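Side-chain contacts in TetR family transcriptional regulator (Chloroflexus aurantiacus, PDB 3NRG), which probably binds DNA as a transcription regulator, pairing a helix-turn-helix region with an all-helical C-terminal part: residues A[21-26]-A[109-114]; A[52-57]-A[61-66]; A[101-106]-A[174-179]. All coordinates share one frame; numbering follows the deposited sequence.

Contact 1 joins the predicted DNA-binding part of the chain to its C-terminal part, contact 2 lies within the former and contact 3 within the latter. Contacts 1 and 2 have centres about 12 Å apart and share packing: Phe26 CD2 lies 3.7 Å from Tyr61 CD1, Leu22 CD1 is 3.7 Å from Phe54 CE2, and Ile111 CG2 meets Ile65 CD1 at 3.8 Å. Contacts 1 and 3, with centres about 14 Å apart, meet where Ala109 CB lies 3.8 Å from Gln102 CG, on two helices consecutive in the chain. Contacts 2 and 3 do not touch; their nearest atoms are about 8 Å apart. Contact 2 is nested inside the loop closed by contact 1.

Contact 1: A[21-26]-A[109-114]; sequences VLLDEF and AQIAYK
Ile111 is inserted between Leu23 and Phe26 of the facing helix and contributes more to this contact than any other residue. Its first torsion (chi1 -65°) sets CG1 anti to the carbonyl carbon, directing the longer branch at residues 21-26. CD1, at the end of that branch, lies 3.8 Å from Leu23 CD2, and the two side chains cross at about a right angle. The same CD1 is 3.8 Å from Phe26 CB, so one methyl touches residues three positions apart on a single helix. Further back, CG1 packs 3.7 Å from the backbone C of Phe26. The Phe26 ring itself leads away from Ile111 towards Val34 and Leu64. The two helical segments, whose axes approach to 9.7 Å at 39°, belong to helix 12-28 of the TetR-type DNA-binding region and helix 106-114 of the C-terminal region; this is therefore a largely apolar, buried junction between the two parts of a TetR-family fold. Helix 57-78 borders the junction too, with Leu64 against Leu23 and Ile65 against Ile111. At the end of the segment, Lys114 extends its chain past Phe26 and brings CD loosely to within 4.5 Å of Phe26 O; its NZ makes a weak hydrogen bond to Ala27 O, a doubtful detail because this side chain has two conformers.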
loop_
_atom_site.group_PDB
_atom_site.type_symbol
_atom_site.label_atom_id
_atom_site.label_comp_id
_atom_site.label_asym_id
_atom_site.label_seq_id
_atom_site.Cartn_x
_atom_site.Cartn_y
_atom_site.Cartn_z
ATOM N N VAL A 21 16.451 4.699 -6.519
ATOM C CA VAL A 21 16.213 5.783 -7.481
ATOM C C VAL A 21 14.877 5.551 -8.211
ATOM O O VAL A 21 14.084 6.489 -8.349
ATOM C CB VAL A 21 17.408 5.948 -8.470
ATOM C CG1 VAL A 21 17.055 6.891 -9.627
ATOM C CG2 VAL A 21 18.653 6.436 -7.736
ATOM N N LEU A 22 14.609 4.286 -8.632
ATOM C CA LEU A 22 13.358 3.911 -9.308
ATOM C C LEU A 22 12.142 4.122 -8.399
ATOM O O LEU A 22 11.099 4.578 -8.873
ATOM C CB LEU A 22 13.405 2.446 -9.798
ATOM C CG LEU A 22 14.410 2.132 -10.914
ATOM C CD1 LEU A 22 14.542 0.646 -11.118
ATOM C CD2 LEU A 22 14.026 2.801 -12.212
ATOM N N LEU A 23 12.278 3.805 -7.089
ATOM C CA LEU A 23 11.189 3.998 -6.125
ATOM C C LEU A 23 10.848 5.481 -5.974
ATOM O O LEU A 23 9.680 5.849 -6.091
ATOM C CB LEU A 23 11.532 3.374 -4.754
ATOM C CG LEU A 23 11.498 1.850 -4.682
ATOM C CD1 LEU A 23 12.050 1.358 -3.369
ATOM C CD2 LEU A 23 10.101 1.325 -4.888
ATOM N N ASP A 24 11.877 6.341 -5.784
ATOM C CA ASP A 24 11.694 7.789 -5.662
ATOM C C ASP A 24 11.017 8.382 -6.900
ATOM O O ASP A 24 10.030 9.096 -6.762
ATOM C CB ASP A 24 13.039 8.495 -5.398
ATOM C CG ASP A 24 13.507 8.439 -3.956
ATOM O OD1 ASP A 24 12.646 8.509 -3.047
ATOM O OD2 ASP A 24 14.738 8.441 -3.732
ATOM N N GLU A 25 11.516 8.038 -8.110
ATOM C CA GLU A 25 10.984 8.539 -9.383
ATOM C C GLU A 25 9.508 8.152 -9.618
ATOM O O GLU A 25 8.711 8.999 -10.021
ATOM C CB GLU A 25 11.873 8.072 -10.561
ATOM C CG GLU A 25 11.475 8.640 -11.919
ATOM C CD GLU A 25 11.727 10.123 -12.137
ATOM O OE1 GLU A 25 12.491 10.727 -11.349
ATOM O OE2 GLU A 25 11.194 10.670 -13.132
ATOM N N PHE A 26 9.154 6.881 -9.382
ATOM C CA PHE A 26 7.786 6.409 -9.595
ATOM C C PHE A 26 6.795 6.842 -8.488
ATOM O O PHE A 26 5.591 6.895 -8.742
ATOM C CB PHE A 26 7.744 4.891 -9.827
ATOM C CG PHE A 26 8.062 4.481 -11.247
ATOM C CD1 PHE A 26 9.339 4.059 -11.599
ATOM C CD2 PHE A 26 7.084 4.519 -12.236
ATOM C CE1 PHE A 26 9.628 3.660 -12.908
ATOM C CE2 PHE A 26 7.383 4.148 -13.551
ATOM C CZ PHE A 26 8.651 3.713 -13.874
ATOM N N ALA A 109 4.288 1.875 -1.145
ATOM C CA ALA A 109 2.889 2.154 -0.815
ATOM C C ALA A 109 2.320 3.272 -1.679
ATOM O O ALA A 109 1.172 3.173 -2.124
ATOM C CB ALA A 109 2.762 2.517 0.653
ATOM N N GLN A 110 3.126 4.337 -1.927
ATOM C CA GLN A 110 2.713 5.486 -2.740
ATOM C C GLN A 110 2.514 5.083 -4.209
ATOM O O GLN A 110 1.554 5.530 -4.842
ATOM C CB GLN A 110 3.724 6.646 -2.600
ATOM C CG GLN A 110 3.334 7.942 -3.346
ATOM C CD GLN A 110 2.021 8.556 -2.884
ATOM O OE1 GLN A 110 1.257 9.099 -3.683
ATOM N NE2 GLN A 110 1.750 8.521 -1.579
ATOM N N ILE A 111 3.394 4.199 -4.733
ATOM C CA ILE A 111 3.280 3.686 -6.106
ATOM C C ILE A 111 1.982 2.847 -6.254
ATOM O O ILE A 111 1.234 3.030 -7.217
ATOM C CB ILE A 111 4.563 2.887 -6.513
ATOM C CG1 ILE A 111 5.798 3.821 -6.570
ATOM C CG2 ILE A 111 4.361 2.153 -7.851
ATOM C CD1 ILE A 111 7.156 3.097 -6.493
ATOM N N ALA A 112 1.694 1.985 -5.261
ATOM C CA ALA A 112 0.480 1.160 -5.241
ATOM C C ALA A 112 -0.782 2.028 -5.065
ATOM O O ALA A 112 -1.831 1.712 -5.633
ATOM C CB ALA A 112 0.569 0.128 -4.125
ATOM N N TYR A 113 -0.665 3.132 -4.287
ATOM C CA TYR A 113 -1.765 4.066 -4.045
ATOM C C TYR A 113 -2.129 4.831 -5.320
ATOM O O TYR A 113 -3.320 5.002 -5.606
ATOM C CB TYR A 113 -1.403 5.043 -2.910
ATOM C CG TYR A 113 -2.465 6.089 -2.627
ATOM C CD1 TYR A 113 -3.593 5.781 -1.873
ATOM C CD2 TYR A 113 -2.299 7.410 -3.039
ATOM C CE1 TYR A 113 -4.567 6.743 -1.599
ATOM C CE2 TYR A 113 -3.261 8.382 -2.765
ATOM C CZ TYR A 113 -4.392 8.046 -2.041
ATOM O OH TYR A 113 -5.337 9.002 -1.765
ATOM N N LYS A 114 -1.101 5.300 -6.088
ATOM C CA LYS A 114 -1.332 6.042 -7.329
ATOM C C LYS A 114 -1.996 5.163 -8.399
ATOM O O LYS A 114 -2.770 5.667 -9.206
ATOM C CB LYS A 114 -0.023 6.650 -7.862
ATOM C CG LYS A 114 0.397 7.938 -7.159
ATOM C CD LYS A 114 1.561 8.610 -7.889
ATOM C CE LYS A 114 1.837 9.996 -7.365
ATOM N NZ LYS A 114 2.855 10.696 -8.178
#

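Contact 2: A[52-57]-A[61-66]; sequences QYFADK and YLYLIQ
Phe54 overlaps the ring of Tyr63 obliquely, with Phe54 CE1 4.1 Å from Tyr63 CD2. The ring centroids are 5.9 Å apart and the planes are inclined at 48°. The two side chains cross at roughly a right angle: Phe54 reaches out from the loop, while Tyr63 holds CG anti to its backbone N (chi1 168°) and meets it from the helix. Phe7 touches both, edge-to-face with Tyr63 and at an intermediate tilt with Phe54, so that it bridges the two rings, with Phe50 also against Phe54; Leu22 of helix 12-28 packs on Phe54 as well. Nearer the start of the helix, the contact is held by the backbone. Tyr61 N donates to Lys57 O at 3.0 Å, a fairly straight bond (158°) that lies in the carbonyl plane and forms part of the first turn of helix 57-78. Tyr61 CB rests 3.7 Å from the same Lys57 O, and Ile65 CG1 lies over one face of the Tyr61 ring, near its rim. Asp56 is the N-cap: its OD1 accepts from Asp59 N, while OD2 forms a salt bridge with Lys58. The Lys57 side chain turns away to Tyr31, hydrogen bonding to its carbonyl O through NZ and making a cation-pi contact with its ring. Phe54 closes the predicted helix-turn-helix (35-54), and the N-capped start of helix 57-78 comes directly after it, opening the long helix that in TetR-family regulators connects the DNA-binding domain to the C-terminal domain.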
loop_
_atom_site.group_PDB
_atom_site.type_symbol
_atom_site.label_atom_id
_atom_site.label_comp_id
_atom_site.label_asym_id
_atom_site.label_seq_id
_atom_site.Cartn_x
_atom_site.Cartn_y
_atom_site.Cartn_z
ATOM N N GLN A 52 19.031 -1.765 -20.699
ATOM C CA GLN A 52 19.820 -2.975 -20.487
ATOM C C GLN A 52 19.314 -3.714 -19.240
ATOM O O GLN A 52 19.693 -4.863 -19.010
ATOM C CB GLN A 52 21.306 -2.630 -20.334
ATOM C CG GLN A 52 21.972 -2.241 -21.645
ATOM C CD GLN A 52 23.449 -1.983 -21.479
ATOM O OE1 GLN A 52 24.181 -2.766 -20.865
ATOM N NE2 GLN A 52 23.930 -0.908 -22.075
ATOM N N TYR A 53 18.439 -3.048 -18.441
ATOM C CA TYR A 53 17.872 -3.612 -17.219
ATOM C C TYR A 53 16.375 -3.891 -17.368
ATOM O O TYR A 53 15.874 -4.866 -16.809
ATOM C CB TYR A 53 18.139 -2.686 -16.022
ATOM C CG TYR A 53 19.585 -2.260 -15.905
ATOM C CD1 TYR A 53 20.595 -3.194 -15.691
ATOM C CD2 TYR A 53 19.945 -0.919 -15.976
ATOM C CE1 TYR A 53 21.930 -2.808 -15.592
ATOM C CE2 TYR A 53 21.275 -0.518 -15.863
ATOM C CZ TYR A 53 22.267 -1.467 -15.668
ATOM O OH TYR A 53 23.581 -1.081 -15.563
ATOM N N PHE A 54 15.663 -3.031 -18.120
ATOM C CA PHE A 54 14.226 -3.177 -18.375
ATOM C C PHE A 54 13.939 -2.890 -19.853
ATOM O O PHE A 54 14.416 -1.887 -20.378
ATOM C CB PHE A 54 13.408 -2.225 -17.472
ATOM C CG PHE A 54 13.684 -2.370 -15.993
ATOM C CD1 PHE A 54 13.006 -3.316 -15.230
ATOM C CD2 PHE A 54 14.626 -1.563 -15.360
ATOM C CE1 PHE A 54 13.264 -3.450 -13.864
ATOM C CE2 PHE A 54 14.889 -1.706 -13.995
ATOM C CZ PHE A 54 14.201 -2.642 -13.256
ATOM N N ALA A 55 13.178 -3.777 -20.531
ATOM C CA ALA A 55 12.852 -3.605 -21.958
ATOM C C ALA A 55 12.186 -2.244 -22.238
ATOM O O ALA A 55 12.506 -1.598 -23.239
ATOM C CB ALA A 55 11.960 -4.739 -22.437
ATOM N N ASP A 56 11.292 -1.800 -21.334
ATOM C CA ASP A 56 10.611 -0.506 -21.435
ATOM C C ASP A 56 10.185 -0.003 -20.040
ATOM O O ASP A 56 10.433 -0.682 -19.043
ATOM C CB ASP A 56 9.393 -0.591 -22.400
ATOM C CG ASP A 56 8.380 -1.694 -22.085
ATOM O OD1 ASP A 56 8.435 -2.257 -20.965
ATOM O OD2 ASP A 56 7.523 -1.976 -22.950
ATOM N N LYS A 57 9.545 1.184 -19.975
ATOM C CA LYS A 57 9.067 1.775 -18.717
ATOM C C LYS A 57 7.984 0.886 -18.067
ATOM O O LYS A 57 7.964 0.742 -16.845
ATOM C CB LYS A 57 8.536 3.201 -18.967
ATOM C CG LYS A 57 8.201 3.981 -17.692
ATOM C CD LYS A 57 8.061 5.493 -17.950
ATOM C CE LYS A 57 6.838 5.861 -18.761
ATOM N NZ LYS A 57 6.701 7.332 -18.909
ATOM N N TYR A 61 7.716 -0.577 -14.203
ATOM C CA TYR A 61 6.560 -0.283 -13.358
ATOM C C TYR A 61 5.921 -1.563 -12.799
ATOM O O TYR A 61 5.547 -1.596 -11.624
ATOM C CB TYR A 61 5.521 0.546 -14.127
ATOM C CG TYR A 61 4.335 0.951 -13.279
ATOM C CD1 TYR A 61 4.435 1.990 -12.357
ATOM C CD2 TYR A 61 3.112 0.295 -13.397
ATOM C CE1 TYR A 61 3.351 2.358 -11.564
ATOM C CE2 TYR A 61 2.018 0.660 -12.614
ATOM C CZ TYR A 61 2.143 1.692 -11.694
ATOM O OH TYR A 61 1.076 2.061 -10.913
ATOM N N LEU A 62 5.799 -2.611 -13.639
ATOM C CA LEU A 62 5.246 -3.907 -13.232
ATOM C C LEU A 62 6.102 -4.551 -12.148
ATOM O O LEU A 62 5.561 -5.136 -11.206
ATOM C CB LEU A 62 5.136 -4.853 -14.440
ATOM C CG LEU A 62 3.748 -4.993 -15.066
ATOM C CD1 LEU A 62 3.361 -3.742 -15.850
ATOM C CD2 LEU A 62 3.691 -6.196 -15.981
ATOM N N TYR A 63 7.446 -4.444 -12.279
ATOM C CA TYR A 63 8.395 -4.977 -11.297
ATOM C C TYR A 63 8.203 -4.292 -9.929
ATOM O O TYR A 63 8.188 -4.967 -8.899
ATOM C CB TYR A 63 9.846 -4.804 -11.807
ATOM C CG TYR A 63 10.913 -5.067 -10.762
ATOM C CD1 TYR A 63 11.249 -6.367 -10.391
ATOM C CD2 TYR A 63 11.626 -4.021 -10.187
ATOM C CE1 TYR A 63 12.236 -6.616 -9.437
ATOM C CE2 TYR A 63 12.614 -4.256 -9.230
ATOM C CZ TYR A 63 12.921 -5.558 -8.863
ATOM O OH TYR A 63 13.902 -5.798 -7.933
ATOM N N LEU A 64 8.025 -2.960 -9.933
ATOM C CA LEU A 64 7.826 -2.182 -8.716
ATOM C C LEU A 64 6.471 -2.485 -8.052
ATOM O O LEU A 64 6.390 -2.528 -6.820
ATOM C CB LEU A 64 7.962 -0.679 -9.010
ATOM C CG LEU A 64 9.333 -0.207 -9.515
ATOM C CD1 LEU A 64 9.264 1.194 -9.978
ATOM C CD2 LEU A 64 10.407 -0.350 -8.444
ATOM N N ILE A 65 5.413 -2.714 -8.868
ATOM C CA ILE A 65 4.075 -3.072 -8.372
ATOM C C ILE A 65 4.098 -4.478 -7.731
ATOM O O ILE A 65 3.561 -4.664 -6.629
ATOM C CB ILE A 65 2.997 -2.931 -9.510
ATOM C CG1 ILE A 65 2.659 -1.438 -9.797
ATOM C CG2 ILE A 65 1.718 -3.757 -9.215
ATOM C CD1 ILE A 65 1.914 -0.670 -8.634
ATOM N N GLN A 66 4.773 -5.444 -8.392
ATOM C CA GLN A 66 4.907 -6.812 -7.876
ATOM C C GLN A 66 5.787 -6.840 -6.617
ATOM O O GLN A 66 5.560 -7.663 -5.723
ATOM C CB GLN A 66 5.467 -7.756 -8.956
#

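Contact 3: A[101-106]-A[174-179]; sequences FQFHNP and HLIERF
Phe103 and Ile176 carry most of the buried surface here, their side chains running alongside one another and pointing opposite ways from two helices. Ile176 sets CG1 anti to its carbonyl carbon (chi1 -67°), which sends that branch across to the phenyl ring. Phe103 CE1 lies 3.6 Å from Ile176 CG1, and Ile176 CD1 sits at the same 3.6 Å from Phe103 CE1, so a single ring carbon meets both ends of the branch. Ile176 CG1 approaches the ring obliquely. Leu175, the third contributor, comes in at the ring edge close to its plane, with its CB 4.4 Å from Phe103 CZ. From the preceding position, Gln102 arrives opposite to Ile176: its chain is extended beyond CG, and NE2 ends 3.5 Å from Ile176 CD1. That approach sets an amide nitrogen against a methyl group and makes no polar bond. The CA atoms of Phe103 and Ile176 are 9.1 Å apart, a gap spanned by these side chains. Within the C-terminal region of this TetR-type fold, the contact joins the end of helix 87-104 to the last turns of helix 157-179. Helix 196-214 adjoins both: Met199 packs on Phe103 and Val202 on Leu175. Phe101, two residues before Phe103 on the same helix, packs against Gln71 and Lys72 of helix 57-78, the long helix that begins in the DNA-binding region.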
loop_
_atom_site.group_PDB
_atom_site.type_symbol
_atom_site.label_atom_id
_atom_site.label_comp_id
_atom_site.label_asym_id
_atom_site.label_seq_id
_atom_site.Cartn_x
_atom_site.Cartn_y
_atom_site.Cartn_z
ATOM N N PHE A 101 2.740 -1.001 7.331
ATOM C CA PHE A 101 3.396 -1.332 6.063
ATOM C C PHE A 101 3.682 -0.063 5.245
ATOM O O PHE A 101 4.725 0.032 4.594
ATOM C CB PHE A 101 2.551 -2.333 5.238
ATOM C CG PHE A 101 3.155 -2.632 3.885
ATOM C CD1 PHE A 101 4.290 -3.431 3.773
ATOM C CD2 PHE A 101 2.657 -2.031 2.734
ATOM C CE1 PHE A 101 4.914 -3.618 2.536
ATOM C CE2 PHE A 101 3.271 -2.237 1.496
ATOM C CZ PHE A 101 4.390 -3.035 1.403
ATOM N N GLN A 102 2.742 0.900 5.271
ATOM C CA GLN A 102 2.874 2.177 4.583
ATOM C C GLN A 102 4.039 3.005 5.175
ATOM O O GLN A 102 4.833 3.564 4.428
ATOM C CB GLN A 102 1.554 2.963 4.671
ATOM C CG GLN A 102 1.532 4.217 3.795
ATOM C CD GLN A 102 0.381 5.140 4.106
ATOM O OE1 GLN A 102 -0.739 4.709 4.425
ATOM N NE2 GLN A 102 0.621 6.438 3.958
ATOM N N PHE A 103 4.141 3.057 6.518
ATOM C CA PHE A 103 5.179 3.823 7.217
ATOM C C PHE A 103 6.596 3.226 7.035
ATOM O O PHE A 103 7.577 3.984 7.044
ATOM C CB PHE A 103 4.835 3.960 8.712
ATOM C CG PHE A 103 3.609 4.800 9.049
ATOM C CD1 PHE A 103 2.909 5.480 8.051
ATOM C CD2 PHE A 103 3.192 4.954 10.368
ATOM C CE1 PHE A 103 1.792 6.261 8.366
ATOM C CE2 PHE A 103 2.086 5.751 10.681
ATOM C CZ PHE A 103 1.396 6.401 9.680
ATOM N N HIS A 104 6.703 1.864 6.875
ATOM C CA HIS A 104 7.992 1.188 6.686
ATOM C C HIS A 104 8.383 1.113 5.204
ATOM O O HIS A 104 9.572 1.002 4.880
ATOM C CB HIS A 104 7.976 -0.217 7.315
ATOM C CG HIS A 104 7.986 -0.210 8.813
ATOM N ND1 HIS A 104 6.831 -0.427 9.545
ATOM C CD2 HIS A 104 9.013 -0.010 9.671
ATOM C CE1 HIS A 104 7.193 -0.359 10.816
ATOM N NE2 HIS A 104 8.496 -0.114 10.941
ATOM N N ASN A 105 7.385 1.185 4.297
ATOM C CA ASN A 105 7.625 1.154 2.848
ATOM C C ASN A 105 6.840 2.288 2.169
ATOM O O ASN A 105 5.913 2.020 1.400
ATOM C CB ASN A 105 7.242 -0.217 2.267
ATOM C CG ASN A 105 8.054 -1.351 2.841
ATOM O OD1 ASN A 105 7.626 -2.045 3.769
ATOM N ND2 ASN A 105 9.268 -1.541 2.324
ATOM N N PRO A 106 7.177 3.577 2.463
ATOM C CA PRO A 106 6.355 4.684 1.936
ATOM C C PRO A 106 6.341 4.828 0.425
ATOM O O PRO A 106 5.309 5.196 -0.132
ATOM C CB PRO A 106 6.931 5.925 2.636
ATOM C CG PRO A 106 8.299 5.531 3.052
ATOM C CD PRO A 106 8.232 4.075 3.371
ATOM N N HIS A 174 -3.946 10.477 5.998
ATOM C CA HIS A 174 -4.525 11.470 6.897
ATOM C C HIS A 174 -3.740 11.585 8.204
ATOM O O HIS A 174 -3.533 12.697 8.696
ATOM C CB HIS A 174 -6.002 11.170 7.172
ATOM C CG HIS A 174 -6.677 12.244 7.963
ATOM N ND1 HIS A 174 -6.854 13.519 7.445
ATOM C CD2 HIS A 174 -7.164 12.211 9.222
ATOM C CE1 HIS A 174 -7.454 14.211 8.397
ATOM N NE2 HIS A 174 -7.673 13.464 9.480
ATOM N N LEU A 175 -3.299 10.438 8.762
ATOM C CA LEU A 175 -2.493 10.401 9.991
ATOM C C LEU A 175 -1.212 11.207 9.812
ATOM O O LEU A 175 -0.896 12.047 10.656
ATOM C CB LEU A 175 -2.153 8.945 10.382
ATOM C CG LEU A 175 -3.335 8.044 10.731
ATOM C CD1 LEU A 175 -2.885 6.637 10.932
ATOM C CD2 LEU A 175 -4.071 8.547 11.956
ATOM N N ILE A 176 -0.505 10.991 8.673
ATOM C CA ILE A 176 0.723 11.715 8.317
ATOM C C ILE A 176 0.433 13.212 8.204
ATOM O O ILE A 176 1.118 14.021 8.826
ATOM C CB ILE A 176 1.337 11.144 6.998
ATOM C CG1 ILE A 176 1.845 9.702 7.201
ATOM C CG2 ILE A 176 2.455 12.047 6.475
ATOM C CD1 ILE A 176 2.099 8.926 5.895
ATOM N N GLU A 177 -0.618 13.570 7.447
ATOM C CA GLU A 177 -1.037 14.954 7.231
ATOM C C GLU A 177 -1.332 15.666 8.564
ATOM O O GLU A 177 -0.955 16.829 8.741
ATOM C CB GLU A 177 -2.277 14.983 6.316
ATOM C CG GLU A 177 -2.692 16.369 5.857
ATOM C CD GLU A 177 -3.934 16.378 4.993
ATOM O OE1 GLU A 177 -5.037 16.122 5.528
ATOM O OE2 GLU A 177 -3.806 16.648 3.779
ATOM N N ARG A 178 -1.964 14.951 9.507
ATOM C CA ARG A 178 -2.359 15.503 10.793
ATOM C C ARG A 178 -1.204 15.590 11.805
ATOM O O ARG A 178 -1.084 16.604 12.498
ATOM C CB ARG A 178 -3.535 14.697 11.382
ATOM C CG ARG A 178 -4.140 15.319 12.623
ATOM C CD ARG A 178 -5.247 14.473 13.194
ATOM N NE ARG A 178 -5.744 15.023 14.458
ATOM C CZ ARG A 178 -6.710 14.466 15.184
ATOM N NH1 ARG A 178 -7.296 13.344 14.773
ATOM N NH2 ARG A 178 -7.100 15.025 16.321
ATOM N N PHE A 179 -0.389 14.517 11.928
ATOM C CA PHE A 179 0.633 14.446 12.973
ATOM C C PHE A 179 2.083 14.701 12.540
ATOM O O PHE A 179 2.878 15.175 13.358
ATOM C CB PHE A 179 0.516 13.135 13.759
ATOM C CG PHE A 179 -0.841 12.911 14.386
ATOM C CD1 PHE A 179 -1.220 13.603 15.532
ATOM C CD2 PHE A 179 -1.729 11.986 13.849
ATOM C CE1 PHE A 179 -2.474 13.394 16.113
ATOM C CE2 PHE A 179 -2.984 11.771 14.436
ATOM C CZ PHE A 179 -3.345 12.472 15.565
#